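Local coordinates for protein transcription termination factor FttA (Pyrococcus horikoshii, PDB 3AF6) that probably cleaves single-stranded RNA using two zinc ions and terminates archaeal transcription by cutting nascent RNA at the exit channel of RNA polymerase, at residues A[205-210]-A[360-365]; A[337-342]-A[347-352]; A[368-373]-A[379-384]; A[389-394]-A[601-606]. All coordinates share one frame; numbering follows the deposited sequence.

How the interactions relate
Interactions 1, 2 and 4 reach one seven-stranded mixed sheet of the metallo-beta-lactamase core, in which strands 335-341, 349-355, 360-364 and 388-392 are successive neighbours. Interactions 1 and 2, with centres about 14 Å apart, are joined where Ile364 N probably donates to Val351 O, 2.7 Å. Interactions 1 and 4 lie on its inner and outer faces, centres about 17 Å apart. The loop of interaction 3 lies about 10 Å, centre to centre, from both interaction 2 and interaction 4, and Asn380 O probably accepts from Tyr603 OH, 2.7 Å. Side chain to zinc, interactions 2 and 3 come nearer (Ser348 about 7 Å, Phe368 about 9 Å) than 1 and 4 (Ile364 about 11 Å, Met391 about 12 Å).

Interaction 1 of 4, residues A[205-210]-A[360-365]; sequences LLVQTD and HNIAIT
Ile362 and Ile364 of strand 360-364 reach Val207 and Leu205 of strand 204-209 across the interior of the metallo-beta-lactamase alpha-beta-beta-alpha sandwich, where two mixed sheets pack face to face. Along 360-365, His360 comes first and hydrogen-bonds through NE2 to the hydroxyl of Thr388 on the adjoining strand. Ile362 then points into the interface. Its CG1 lies beside the backbone N and the chain is extended beyond it (chi1 -54°, chi2 169°), which carries CD1 out to Val207 CG1 at 4.4 Å; Ile191, Ile355 and Val390 pack around the same isoleucine. Ala363 turns its methyl to the other face of its sheet, against Leu389. With Ile364 the chain faces inward again, opposite Leu205. The CA atoms of Val207 and Ile362 are 9.7 Å apart and those of Leu205 and Ile364 9.3 Å, too far for backbone bonds, so branched aliphatic side chains make the contact between these segments. All four are buried, and the Ile364 side chain lies about 8 Å from that of the zinc ligand His261 and about 11 Å from a zinc ion. At that end the terminal methyls Leu205 CD2 and Ile364 CD1 meet at 4.3 Å.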
loop_
_atom_site.group_PDB
_atom_site.type_symbol
_atom_site.label_atom_id
_atom_site.label_comp_id
_atom_site.label_asym_id
_atom_site.label_seq_id
_atom_site.Cartn_x
_atom_site.Cartn_y
_atom_site.Cartn_z
ATOM N N LEU A 205 -13.828 5.958 -4.317
ATOM C CA LEU A 205 -15.179 5.434 -4.208
ATOM C C LEU A 205 -15.758 5.750 -2.836
ATOM O O LEU A 205 -15.182 5.396 -1.799
ATOM C CB LEU A 205 -15.141 3.929 -4.472
ATOM C CG LEU A 205 -16.394 3.067 -4.507
ATOM C CD1 LEU A 205 -16.091 1.824 -5.318
ATOM C CD2 LEU A 205 -16.821 2.683 -3.099
ATOM N N LEU A 206 -16.895 6.436 -2.845
ATOM C CA LEU A 206 -17.556 6.842 -1.622
ATOM C C LEU A 206 -18.667 5.879 -1.278
ATOM O O LEU A 206 -19.575 5.671 -2.082
ATOM C CB LEU A 206 -18.132 8.249 -1.785
ATOM C CG LEU A 206 -18.869 8.840 -0.581
ATOM C CD1 LEU A 206 -17.906 9.011 0.604
ATOM C CD2 LEU A 206 -19.450 10.188 -0.983
ATOM N N VAL A 207 -18.591 5.289 -0.087
ATOM C CA VAL A 207 -19.623 4.353 0.362
ATOM C C VAL A 207 -20.514 5.082 1.348
ATOM O O VAL A 207 -20.016 5.698 2.286
ATOM C CB VAL A 207 -19.023 3.101 1.065
ATOM C CG1 VAL A 207 -20.140 2.195 1.531
ATOM C CG2 VAL A 207 -18.103 2.353 0.113
ATOM N N GLN A 208 -21.827 5.010 1.133
ATOM C CA GLN A 208 -22.782 5.691 2.003
ATOM C C GLN A 208 -23.848 4.797 2.613
ATOM O O GLN A 208 -24.292 3.814 1.999
ATOM C CB GLN A 208 -23.558 6.771 1.238
ATOM C CG GLN A 208 -22.772 7.667 0.316
ATOM C CD GLN A 208 -23.694 8.475 -0.577
ATOM O OE1 GLN A 208 -24.620 9.122 -0.105
ATOM N NE2 GLN A 208 -23.440 8.439 -1.875
ATOM N N THR A 209 -24.268 5.182 3.819
ATOM C CA THR A 209 -25.374 4.550 4.537
ATOM C C THR A 209 -25.993 5.743 5.272
ATOM O O THR A 209 -25.400 6.818 5.306
ATOM C CB THR A 209 -24.931 3.511 5.585
ATOM O OG1 THR A 209 -24.301 4.181 6.684
ATOM C CG2 THR A 209 -23.993 2.483 4.968
ATOM N N ASP A 210 -27.177 5.573 5.839
ATOM C CA ASP A 210 -27.798 6.662 6.578
ATOM C C ASP A 210 -27.023 6.953 7.865
ATOM O O ASP A 210 -27.302 7.924 8.565
ATOM C CB ASP A 210 -29.251 6.328 6.930
ATOM C CG ASP A 210 -29.400 4.995 7.665
ATOM O OD1 ASP A 210 -30.301 4.899 8.526
ATOM O OD2 ASP A 210 -28.646 4.040 7.382
ATOM N N HIS A 360 -25.473 -6.370 4.262
ATOM C CA HIS A 360 -24.893 -6.405 2.921
ATOM C C HIS A 360 -23.372 -6.402 2.990
ATOM O O HIS A 360 -22.782 -5.820 3.908
ATOM C CB HIS A 360 -25.355 -5.185 2.126
ATOM C CG HIS A 360 -25.117 -5.290 0.652
ATOM N ND1 HIS A 360 -26.066 -5.778 -0.221
ATOM C CD2 HIS A 360 -24.046 -4.959 -0.105
ATOM C CE1 HIS A 360 -25.591 -5.741 -1.452
ATOM N NE2 HIS A 360 -24.368 -5.249 -1.410
ATOM N N ASN A 361 -22.730 -7.042 2.017
ATOM C CA ASN A 361 -21.277 -7.088 2.002
ATOM C C ASN A 361 -20.691 -6.709 0.658
ATOM O O ASN A 361 -21.078 -7.253 -0.380
ATOM C CB ASN A 361 -20.788 -8.474 2.414
ATOM C CG ASN A 361 -21.274 -8.858 3.778
ATOM O OD1 ASN A 361 -22.456 -9.170 3.959
ATOM N ND2 ASN A 361 -20.382 -8.810 4.763
ATOM N N ILE A 362 -19.750 -5.770 0.692
ATOM C CA ILE A 362 -19.083 -5.297 -0.509
ATOM C C ILE A 362 -17.617 -5.687 -0.459
ATOM O O ILE A 362 -17.004 -5.694 0.608
ATOM C CB ILE A 362 -19.149 -3.748 -0.617
ATOM C CG1 ILE A 362 -20.599 -3.267 -0.505
ATOM C CG2 ILE A 362 -18.562 -3.288 -1.943
ATOM C CD1 ILE A 362 -20.730 -1.753 -0.333
ATOM N N ALA A 363 -17.063 -6.025 -1.615
ATOM C CA ALA A 363 -15.649 -6.352 -1.718
ATOM C C ALA A 363 -15.121 -5.501 -2.864
ATOM O O ALA A 363 -15.589 -5.618 -4.007
ATOM C CB ALA A 363 -15.448 -7.831 -2.021
ATOM N N ILE A 364 -14.178 -4.620 -2.546
ATOM C CA ILE A 364 -13.582 -3.739 -3.529
ATOM C C ILE A 364 -12.183 -4.274 -3.779
ATOM O O ILE A 364 -11.325 -4.348 -2.892
ATOM C CB ILE A 364 -13.532 -2.284 -3.002
ATOM C CG1 ILE A 364 -14.926 -1.865 -2.540
ATOM C CG2 ILE A 364 -13.038 -1.339 -4.090
ATOM C CD1 ILE A 364 -14.914 -0.815 -1.451
ATOM N N THR A 365 -11.970 -4.644 -5.022
ATOM C CA THR A 365 -10.741 -5.240 -5.469
ATOM C C THR A 365 -9.458 -4.408 -5.573
ATOM O O THR A 365 -8.364 -4.926 -5.332
ATOM C CB THR A 365 -11.029 -5.901 -6.797
ATOM O OG1 THR A 365 -10.733 -7.289 -6.693
ATOM C CG2 THR A 365 -10.244 -5.281 -7.891
#

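Interaction 2 of 4, residues A[337-342]-A[347-352]; sequences LTLHNA and GSAIVH
Thr338 pairs with His352 and His340 with Ile350 in the antiparallel hairpin formed by strands 335-341 and 349-355. Both are hydrogen-bonded pairs with two backbone bonds each; in the first, His352 N meets Thr338 O at 3.0 Å. Ala342 N adds a bond to Ser348 O (3.2 Å), extending the ladder toward the turn. On the face of Leu339 and Val351 these two side chains lie side by side, Leu339 CD2 meeting Val351 CG2 at 3.6 Å, while Leu337 CD1 comes obliquely onto Val351 CG1 at 3.5 Å. On the other face, one water bridges Thr338 OG1 and His352 ND1, 2.8 Å from each. His352 CG stands anti to the backbone N (chi1 -179°), leading the ring away from the partner strand; its NE2 hydrogen-bonds to Arg385 O, and the ring of Phe383 meets it with the planes about 15° apart. At the turn, Ser348 OG hydrogen-bonds to the backbone N of His344, a zinc ligand, and so ties the hairpin loop to the metal site. Beyond the hairpin, Ile253 of strand 251-253 packs on Leu337, Leu339 and Val351, while strands 329-332 and 360-364 flank it within its own sheet.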
loop_
_atom_site.group_PDB
_atom_site.type_symbol
_atom_site.label_atom_id
_atom_site.label_comp_id
_atom_site.label_asym_id
_atom_site.label_seq_id
_atom_site.Cartn_x
_atom_site.Cartn_y
_atom_site.Cartn_z
ATOM N N LEU A 337 -14.591 -3.560 8.735
ATOM C CA LEU A 337 -13.532 -3.740 7.751
ATOM C C LEU A 337 -12.610 -4.926 7.947
ATOM O O LEU A 337 -12.256 -5.292 9.064
ATOM C CB LEU A 337 -12.668 -2.474 7.691
ATOM C CG LEU A 337 -11.415 -2.513 6.810
ATOM C CD1 LEU A 337 -11.802 -2.484 5.331
ATOM C CD2 LEU A 337 -10.532 -1.316 7.147
ATOM N N THR A 338 -12.223 -5.513 6.826
ATOM C CA THR A 338 -11.289 -6.619 6.795
ATOM C C THR A 338 -10.560 -6.438 5.473
ATOM O O THR A 338 -11.192 -6.195 4.448
ATOM C CB THR A 338 -11.976 -8.007 6.764
ATOM O OG1 THR A 338 -12.879 -8.135 7.865
ATOM C CG2 THR A 338 -10.920 -9.110 6.871
ATOM N N LEU A 339 -9.235 -6.536 5.506
ATOM C CA LEU A 339 -8.425 -6.409 4.301
ATOM C C LEU A 339 -7.887 -7.792 3.944
ATOM O O LEU A 339 -7.561 -8.591 4.828
ATOM C CB LEU A 339 -7.257 -5.455 4.539
ATOM C CG LEU A 339 -7.576 -4.006 4.902
ATOM C CD1 LEU A 339 -6.255 -3.258 5.123
ATOM C CD2 LEU A 339 -8.399 -3.357 3.794
ATOM N N HIS A 340 -7.801 -8.070 2.647
ATOM C CA HIS A 340 -7.307 -9.349 2.163
ATOM C C HIS A 340 -6.267 -9.109 1.079
ATOM O O HIS A 340 -6.224 -8.040 0.459
ATOM C CB HIS A 340 -8.456 -10.187 1.592
ATOM C CG HIS A 340 -9.427 -10.667 2.624
ATOM N ND1 HIS A 340 -9.077 -11.552 3.622
ATOM C CD2 HIS A 340 -10.736 -10.379 2.821
ATOM C CE1 HIS A 340 -10.126 -11.787 4.389
ATOM N NE2 HIS A 340 -11.147 -11.088 3.924
ATOM N N ASN A 341 -5.433 -10.108 0.834
ATOM C CA ASN A 341 -4.410 -9.962 -0.175
ATOM C C ASN A 341 -4.935 -9.823 -1.609
ATOM O O ASN A 341 -5.790 -10.587 -2.051
ATOM C CB ASN A 341 -3.438 -11.131 -0.093
ATOM C CG ASN A 341 -2.584 -11.232 -1.314
ATOM O OD1 ASN A 341 -2.804 -12.089 -2.168
ATOM N ND2 ASN A 341 -1.620 -10.332 -1.432
ATOM N N ALA A 342 -4.396 -8.851 -2.342
ATOM C CA ALA A 342 -4.809 -8.620 -3.723
ATOM C C ALA A 342 -3.727 -9.077 -4.700
ATOM O O ALA A 342 -3.937 -9.070 -5.918
ATOM C CB ALA A 342 -5.115 -7.143 -3.931
ATOM N N GLY A 347 1.837 -5.349 0.222
ATOM C CA GLY A 347 0.796 -4.681 0.987
ATOM C C GLY A 347 -0.556 -4.500 0.318
ATOM O O GLY A 347 -1.527 -4.168 1.004
ATOM N N SER A 348 -0.644 -4.720 -0.994
ATOM C CA SER A 348 -1.915 -4.534 -1.703
ATOM C C SER A 348 -3.069 -5.323 -1.089
ATOM O O SER A 348 -2.934 -6.509 -0.776
ATOM C CB SER A 348 -1.772 -4.899 -3.179
ATOM O OG SER A 348 -1.809 -6.299 -3.379
ATOM N N ALA A 349 -4.217 -4.669 -0.942
ATOM C CA ALA A 349 -5.361 -5.320 -0.334
ATOM C C ALA A 349 -6.681 -5.184 -1.065
ATOM O O ALA A 349 -6.944 -4.191 -1.734
ATOM C CB ALA A 349 -5.539 -4.812 1.098
ATOM N N ILE A 350 -7.507 -6.215 -0.935
ATOM C CA ILE A 350 -8.843 -6.181 -1.480
ATOM C C ILE A 350 -9.555 -5.702 -0.225
ATOM O O ILE A 350 -9.287 -6.219 0.861
ATOM C CB ILE A 350 -9.348 -7.586 -1.851
ATOM C CG1 ILE A 350 -8.592 -8.090 -3.085
ATOM C CG2 ILE A 350 -10.871 -7.555 -2.079
ATOM C CD1 ILE A 350 -8.918 -9.526 -3.475
ATOM N N VAL A 351 -10.422 -4.702 -0.354
ATOM C CA VAL A 351 -11.135 -4.172 0.802
ATOM C C VAL A 351 -12.512 -4.796 0.921
ATOM O O VAL A 351 -13.290 -4.770 -0.026
ATOM C CB VAL A 351 -11.277 -2.648 0.709
ATOM C CG1 VAL A 351 -12.174 -2.136 1.818
ATOM C CG2 VAL A 351 -9.905 -2.009 0.806
ATOM N N HIS A 352 -12.810 -5.361 2.085
ATOM C CA HIS A 352 -14.103 -6.001 2.309
ATOM C C HIS A 352 -14.901 -5.250 3.360
ATOM O O HIS A 352 -14.434 -5.031 4.479
ATOM C CB HIS A 352 -13.911 -7.464 2.740
ATOM C CG HIS A 352 -15.193 -8.208 2.962
ATOM N ND1 HIS A 352 -15.941 -8.085 4.118
ATOM C CD2 HIS A 352 -15.884 -9.049 2.156
ATOM C CE1 HIS A 352 -17.038 -8.813 4.010
ATOM N NE2 HIS A 352 -17.028 -9.408 2.829
HETATM O O HOH W 1 -15.416 -7.445 6.843
#

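Interaction 3 of 4, residues A[368-373]-A[379-384]; sequences FKFIPT and ANAKFP
Ala379 is wedged between Phe368, Lys369 and Phe370, and the tight part of this loop-to-loop contact gathers around it. Its N-H donates to Lys369 O at 3.0 Å with an N-H...O angle of 164°, and its methyl lies 4.0 Å from Phe368 CD2. The Phe370 ring turns an edge to the same residue: Ala379 O sits near the ring plane, 3.2 Å from CE1. CZ of that ring touches the methyl of Ala381 at 3.8 Å. Phe370 takes this place because CG is anti to its backbone N (chi1 -157°), which brings the end of the ring back to 379-384. Tyr603 meets Phe370 edge-to-face and also packs on Phe368, so helix 597-606 joins the cluster through this tyrosine. The other side is looser. Ile371, Pro372 and Thr373 veer from the partner segment toward the surface, and Lys382 extends its chain into solvent. Both segments belong to the connection between strands 360-364 and 388-392, which carries the zinc ligand Asp367 just before Phe368. Lys369 turns away from 379-384 and forms a salt bridge through NZ with Glu599, whose other oxygen takes the N-H of Phe370. One backbone bond and a few aromatic-methyl contacts thus hold the two limbs of the loop together at Ala379, while the lysine's charge, being paired with a residue of the C-terminal part, probably ties the loop to that part.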
loop_
_atom_site.group_PDB
_atom_site.type_symbol
_atom_site.label_atom_id
_atom_site.label_comp_id
_atom_site.label_asym_id
_atom_site.label_seq_id
_atom_site.Cartn_x
_atom_site.Cartn_y
_atom_site.Cartn_z
ATOM N N PHE A 368 -5.507 -6.071 -8.695
ATOM C CA PHE A 368 -5.175 -7.415 -8.255
ATOM C C PHE A 368 -4.656 -8.311 -9.357
ATOM O O PHE A 368 -4.866 -8.068 -10.539
ATOM C CB PHE A 368 -6.381 -8.088 -7.577
ATOM C CG PHE A 368 -7.452 -8.558 -8.534
ATOM C CD1 PHE A 368 -8.380 -7.660 -9.067
ATOM C CD2 PHE A 368 -7.557 -9.916 -8.867
ATOM C CE1 PHE A 368 -9.397 -8.095 -9.902
ATOM C CE2 PHE A 368 -8.578 -10.368 -9.710
ATOM C CZ PHE A 368 -9.501 -9.455 -10.227
ATOM N N LYS A 369 -3.966 -9.358 -8.941
ATOM C CA LYS A 369 -3.392 -10.328 -9.859
ATOM C C LYS A 369 -3.936 -11.683 -9.371
ATOM O O LYS A 369 -3.985 -11.933 -8.166
ATOM C CB LYS A 369 -1.858 -10.247 -9.769
ATOM C CG LYS A 369 -1.088 -11.050 -10.806
ATOM C CD LYS A 369 -1.271 -10.546 -12.231
ATOM C CE LYS A 369 -0.666 -11.552 -13.214
ATOM N NZ LYS A 369 -0.670 -11.103 -14.627
ATOM N N PHE A 370 -4.368 -12.549 -10.283
ATOM C CA PHE A 370 -4.922 -13.828 -9.830
ATOM C C PHE A 370 -4.146 -15.089 -10.235
ATOM O O PHE A 370 -4.730 -16.131 -10.533
ATOM C CB PHE A 370 -6.394 -13.938 -10.250
ATOM C CG PHE A 370 -7.201 -14.900 -9.410
ATOM C CD1 PHE A 370 -7.040 -14.938 -8.021
ATOM C CD2 PHE A 370 -8.136 -15.755 -10.007
ATOM C CE1 PHE A 370 -7.797 -15.810 -7.238
ATOM C CE2 PHE A 370 -8.896 -16.630 -9.238
ATOM C CZ PHE A 370 -8.730 -16.661 -7.845
ATOM N N ILE A 371 -2.824 -14.962 -10.266
ATOM C CA ILE A 371 -1.914 -16.065 -10.544
ATOM C C ILE A 371 -0.682 -15.699 -9.731
ATOM O O ILE A 371 -0.535 -14.552 -9.312
ATOM C CB ILE A 371 -1.520 -16.201 -12.045
ATOM C CG1 ILE A 371 -0.766 -14.953 -12.513
ATOM C CG2 ILE A 371 -2.757 -16.513 -12.879
ATOM C CD1 ILE A 371 -0.330 -15.006 -13.983
ATOM N N PRO A 372 0.215 -16.667 -9.481
ATOM C CA PRO A 372 1.406 -16.329 -8.695
ATOM C C PRO A 372 2.398 -15.452 -9.443
ATOM O O PRO A 372 2.359 -15.351 -10.669
ATOM C CB PRO A 372 2.004 -17.694 -8.372
ATOM C CG PRO A 372 0.828 -18.615 -8.441
ATOM C CD PRO A 372 0.112 -18.123 -9.659
ATOM N N THR A 373 3.271 -14.806 -8.681
ATOM C CA THR A 373 4.328 -13.969 -9.242
ATOM C C THR A 373 5.502 -14.158 -8.295
ATOM O O THR A 373 5.355 -14.758 -7.231
ATOM C CB THR A 373 3.953 -12.453 -9.300
ATOM O OG1 THR A 373 3.558 -12.001 -7.993
ATOM C CG2 THR A 373 2.841 -12.204 -10.316
ATOM N N ALA A 379 -4.588 -13.138 -5.483
ATOM C CA ALA A 379 -5.551 -12.474 -4.617
ATOM C C ALA A 379 -6.527 -13.423 -3.923
ATOM O O ALA A 379 -6.904 -14.464 -4.456
ATOM C CB ALA A 379 -6.320 -11.461 -5.411
ATOM N N ASN A 380 -6.923 -13.047 -2.714
ATOM C CA ASN A 380 -7.871 -13.821 -1.948
ATOM C C ASN A 380 -9.177 -13.854 -2.737
ATOM O O ASN A 380 -9.615 -12.833 -3.261
ATOM C CB ASN A 380 -8.096 -13.168 -0.592
ATOM C CG ASN A 380 -9.181 -13.850 0.196
ATOM O OD1 ASN A 380 -10.081 -13.196 0.720
ATOM N ND2 ASN A 380 -9.108 -15.175 0.284
ATOM N N ALA A 381 -9.792 -15.028 -2.830
ATOM C CA ALA A 381 -11.033 -15.170 -3.575
ATOM C C ALA A 381 -12.127 -15.743 -2.693
ATOM O O ALA A 381 -13.192 -16.136 -3.175
ATOM C CB ALA A 381 -10.813 -16.065 -4.780
ATOM N N LYS A 382 -11.863 -15.787 -1.393
ATOM C CA LYS A 382 -12.831 -16.330 -0.460
ATOM C C LYS A 382 -13.158 -15.333 0.644
ATOM O O LYS A 382 -12.266 -14.787 1.283
ATOM C CB LYS A 382 -12.308 -17.642 0.145
ATOM C CG LYS A 382 -13.274 -18.245 1.156
ATOM C CD LYS A 382 -12.874 -19.635 1.639
ATOM C CE LYS A 382 -13.962 -20.209 2.558
ATOM N NZ LYS A 382 -13.747 -21.646 2.879
ATOM N N PHE A 383 -14.450 -15.105 0.859
ATOM C CA PHE A 383 -14.903 -14.158 1.868
ATOM C C PHE A 383 -16.032 -14.812 2.645
ATOM O O PHE A 383 -16.705 -15.710 2.130
ATOM C CB PHE A 383 -15.432 -12.877 1.194
ATOM C CG PHE A 383 -14.449 -12.230 0.266
ATOM C CD1 PHE A 383 -13.473 -11.366 0.757
ATOM C CD2 PHE A 383 -14.467 -12.528 -1.101
ATOM C CE1 PHE A 383 -12.523 -10.810 -0.097
ATOM C CE2 PHE A 383 -13.525 -11.982 -1.970
ATOM C CZ PHE A 383 -12.549 -11.122 -1.475
ATOM N N PRO A 384 -16.257 -14.382 3.892
ATOM C CA PRO A 384 -17.346 -15.005 4.651
ATOM C C PRO A 384 -18.701 -14.762 4.001
ATOM O O PRO A 384 -19.557 -15.653 3.963
ATOM C CB PRO A 384 -17.213 -14.382 6.049
ATOM C CG PRO A 384 -16.329 -13.183 5.850
ATOM C CD PRO A 384 -15.389 -13.576 4.761
#

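Interaction 4 of 4, residues A[389-394]-A[601-606]; sequences LVMEST and MNYVAK
Leu389 and Met391, on a strand of the metallo-beta-lactamase core, pack against Tyr603 and Val604 of helix 597-606, which belongs to the C-terminal part of the same domain and lies on the outer face of the sheet. Strand and helix run nearly antiparallel, 158° between their directions, with axes 10.8 Å apart at closest approach. Leu389 CD2 comes to the edge of the Tyr603 ring, in its plane, 3.9 Å from CE2. Met391 SD touches Val604 CG2 at 3.9 Å, the two side chains crossing at about a right angle; the bend at chi3 (-57°) leaves its CE 4.5 Å from Tyr603 CD2. The phenol's OH hydrogen-bonds to Asn380 O, which anchors the hydroxyl end of the ring on the 379-384 loop. Beyond Met391 the strand runs into Glu392-Ser393-Thr394, consistent with motif A of the beta-CASP nucleases. There Thr394 N approaches Glu392 OE1 almost in line with the C-O bond (3.1 Å), and the same oxygen accepts from Thr394 OG1, which lies above the carboxylate plane. Its OE2 is bonded to Phe368 N and to ND1 of His594, probably the motif B histidine. Helix and strand thus adhere through apolar groups, whereas at the strand's end both carboxylate oxygens are engaged and their direction set, beside the zinc ligand Asp367.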
loop_
_atom_site.group_PDB
_atom_site.type_symbol
_atom_site.label_atom_id
_atom_site.label_comp_id
_atom_site.label_asym_id
_atom_site.label_seq_id
_atom_site.Cartn_x
_atom_site.Cartn_y
_atom_site.Cartn_z
ATOM N N LEU A 389 -19.496 -7.144 -5.611
ATOM C CA LEU A 389 -18.078 -7.112 -5.927
ATOM C C LEU A 389 -17.716 -5.982 -6.889
ATOM O O LEU A 389 -18.230 -5.920 -8.004
ATOM C CB LEU A 389 -17.631 -8.441 -6.542
ATOM C CG LEU A 389 -16.143 -8.460 -6.917
ATOM C CD1 LEU A 389 -15.331 -8.259 -5.649
ATOM C CD2 LEU A 389 -15.757 -9.776 -7.596
ATOM N N VAL A 390 -16.834 -5.089 -6.455
ATOM C CA VAL A 390 -16.387 -3.986 -7.311
ATOM C C VAL A 390 -14.998 -4.436 -7.721
ATOM O O VAL A 390 -14.146 -4.612 -6.855
ATOM C CB VAL A 390 -16.271 -2.643 -6.529
ATOM C CG1 VAL A 390 -15.885 -1.526 -7.476
ATOM C CG2 VAL A 390 -17.581 -2.324 -5.824
ATOM N N MET A 391 -14.770 -4.629 -9.020
ATOM C CA MET A 391 -13.472 -5.109 -9.489
ATOM C C MET A 391 -12.828 -4.249 -10.572
ATOM O O MET A 391 -13.517 -3.556 -11.314
ATOM C CB MET A 391 -13.605 -6.558 -9.993
ATOM C CG MET A 391 -14.396 -6.713 -11.296
ATOM S SD MET A 391 -14.683 -8.444 -11.799
ATOM C CE MET A 391 -13.014 -9.081 -11.883
ATOM N N GLU A 392 -11.501 -4.308 -10.671
ATOM C CA GLU A 392 -10.783 -3.530 -11.671
ATOM C C GLU A 392 -10.952 -4.126 -13.080
ATOM O O GLU A 392 -11.360 -5.274 -13.228
ATOM C CB GLU A 392 -9.301 -3.430 -11.296
ATOM C CG GLU A 392 -8.526 -4.723 -11.382
ATOM C CD GLU A 392 -7.157 -4.538 -12.035
ATOM O OE1 GLU A 392 -7.121 -4.169 -13.225
ATOM O OE2 GLU A 392 -6.122 -4.763 -11.363
ATOM N N SER A 393 -10.645 -3.340 -14.109
ATOM C CA SER A 393 -10.792 -3.792 -15.488
ATOM C C SER A 393 -9.650 -3.343 -16.396
ATOM O O SER A 393 -9.835 -3.234 -17.607
ATOM C CB SER A 393 -12.100 -3.255 -16.082
ATOM O OG SER A 393 -13.144 -3.242 -15.122
ATOM N N THR A 394 -8.481 -3.074 -15.828
ATOM C CA THR A 394 -7.352 -2.626 -16.632
ATOM C C THR A 394 -7.188 -3.457 -17.906
ATOM O O THR A 394 -6.892 -2.919 -18.972
ATOM C CB THR A 394 -6.038 -2.689 -15.844
ATOM O OG1 THR A 394 -6.238 -2.171 -14.526
ATOM C CG2 THR A 394 -4.981 -1.849 -16.537
ATOM N N MET A 601 -11.799 -12.930 -15.637
ATOM C CA MET A 601 -12.959 -13.790 -15.785
ATOM C C MET A 601 -12.841 -14.943 -14.806
ATOM O O MET A 601 -13.804 -15.292 -14.114
ATOM C CB MET A 601 -13.065 -14.324 -17.214
ATOM C CG MET A 601 -13.433 -13.275 -18.271
ATOM S SD MET A 601 -15.114 -12.546 -18.135
ATOM C CE MET A 601 -16.136 -13.839 -18.842
ATOM N N ASN A 602 -11.648 -15.517 -14.725
ATOM C CA ASN A 602 -11.421 -16.645 -13.832
ATOM C C ASN A 602 -11.609 -16.269 -12.367
ATOM O O ASN A 602 -11.959 -17.113 -11.547
ATOM C CB ASN A 602 -10.020 -17.220 -14.050
ATOM C CG ASN A 602 -9.725 -18.393 -13.139
ATOM O OD1 ASN A 602 -8.682 -18.439 -12.491
ATOM N ND2 ASN A 602 -10.642 -19.349 -13.084
ATOM N N TYR A 603 -11.380 -15.006 -12.029
ATOM C CA TYR A 603 -11.559 -14.572 -10.647
ATOM C C TYR A 603 -13.044 -14.589 -10.316
ATOM O O TYR A 603 -13.438 -14.879 -9.183
ATOM C CB TYR A 603 -11.020 -13.151 -10.427
ATOM C CG TYR A 603 -11.106 -12.712 -8.979
ATOM C CD1 TYR A 603 -10.191 -13.185 -8.031
ATOM C CD2 TYR A 603 -12.164 -11.922 -8.533
ATOM C CE1 TYR A 603 -10.334 -12.889 -6.669
ATOM C CE2 TYR A 603 -12.320 -11.625 -7.185
ATOM C CZ TYR A 603 -11.402 -12.112 -6.259
ATOM O OH TYR A 603 -11.559 -11.827 -4.924
ATOM N N VAL A 604 -13.868 -14.266 -11.307
ATOM C CA VAL A 604 -15.306 -14.242 -11.097
ATOM C C VAL A 604 -15.767 -15.673 -10.888
ATOM O O VAL A 604 -16.494 -15.971 -9.937
ATOM C CB VAL A 604 -16.045 -13.621 -12.306
ATOM C CG1 VAL A 604 -17.542 -13.557 -12.028
ATOM C CG2 VAL A 604 -15.501 -12.220 -12.581
ATOM N N ALA A 605 -15.326 -16.560 -11.771
ATOM C CA ALA A 605 -15.676 -17.980 -11.683
ATOM C C ALA A 605 -15.359 -18.563 -10.298
ATOM O O ALA A 605 -16.197 -19.237 -9.697
ATOM C CB ALA A 605 -14.933 -18.763 -12.761
ATOM N N LYS A 606 -14.163 -18.280 -9.793
ATOM C CA LYS A 606 -13.734 -18.794 -8.496
ATOM C C LYS A 606 -14.172 -18.017 -7.251
ATOM O O LYS A 606 -14.264 -18.603 -6.174
ATOM C CB LYS A 606 -12.208 -18.901 -8.449
ATOM C CG LYS A 606 -11.566 -19.691 -9.573
ATOM C CD LYS A 606 -11.428 -21.166 -9.222
ATOM C CE LYS A 606 -10.449 -21.870 -10.161
ATOM N NZ LYS A 606 -10.832 -21.723 -11.600
#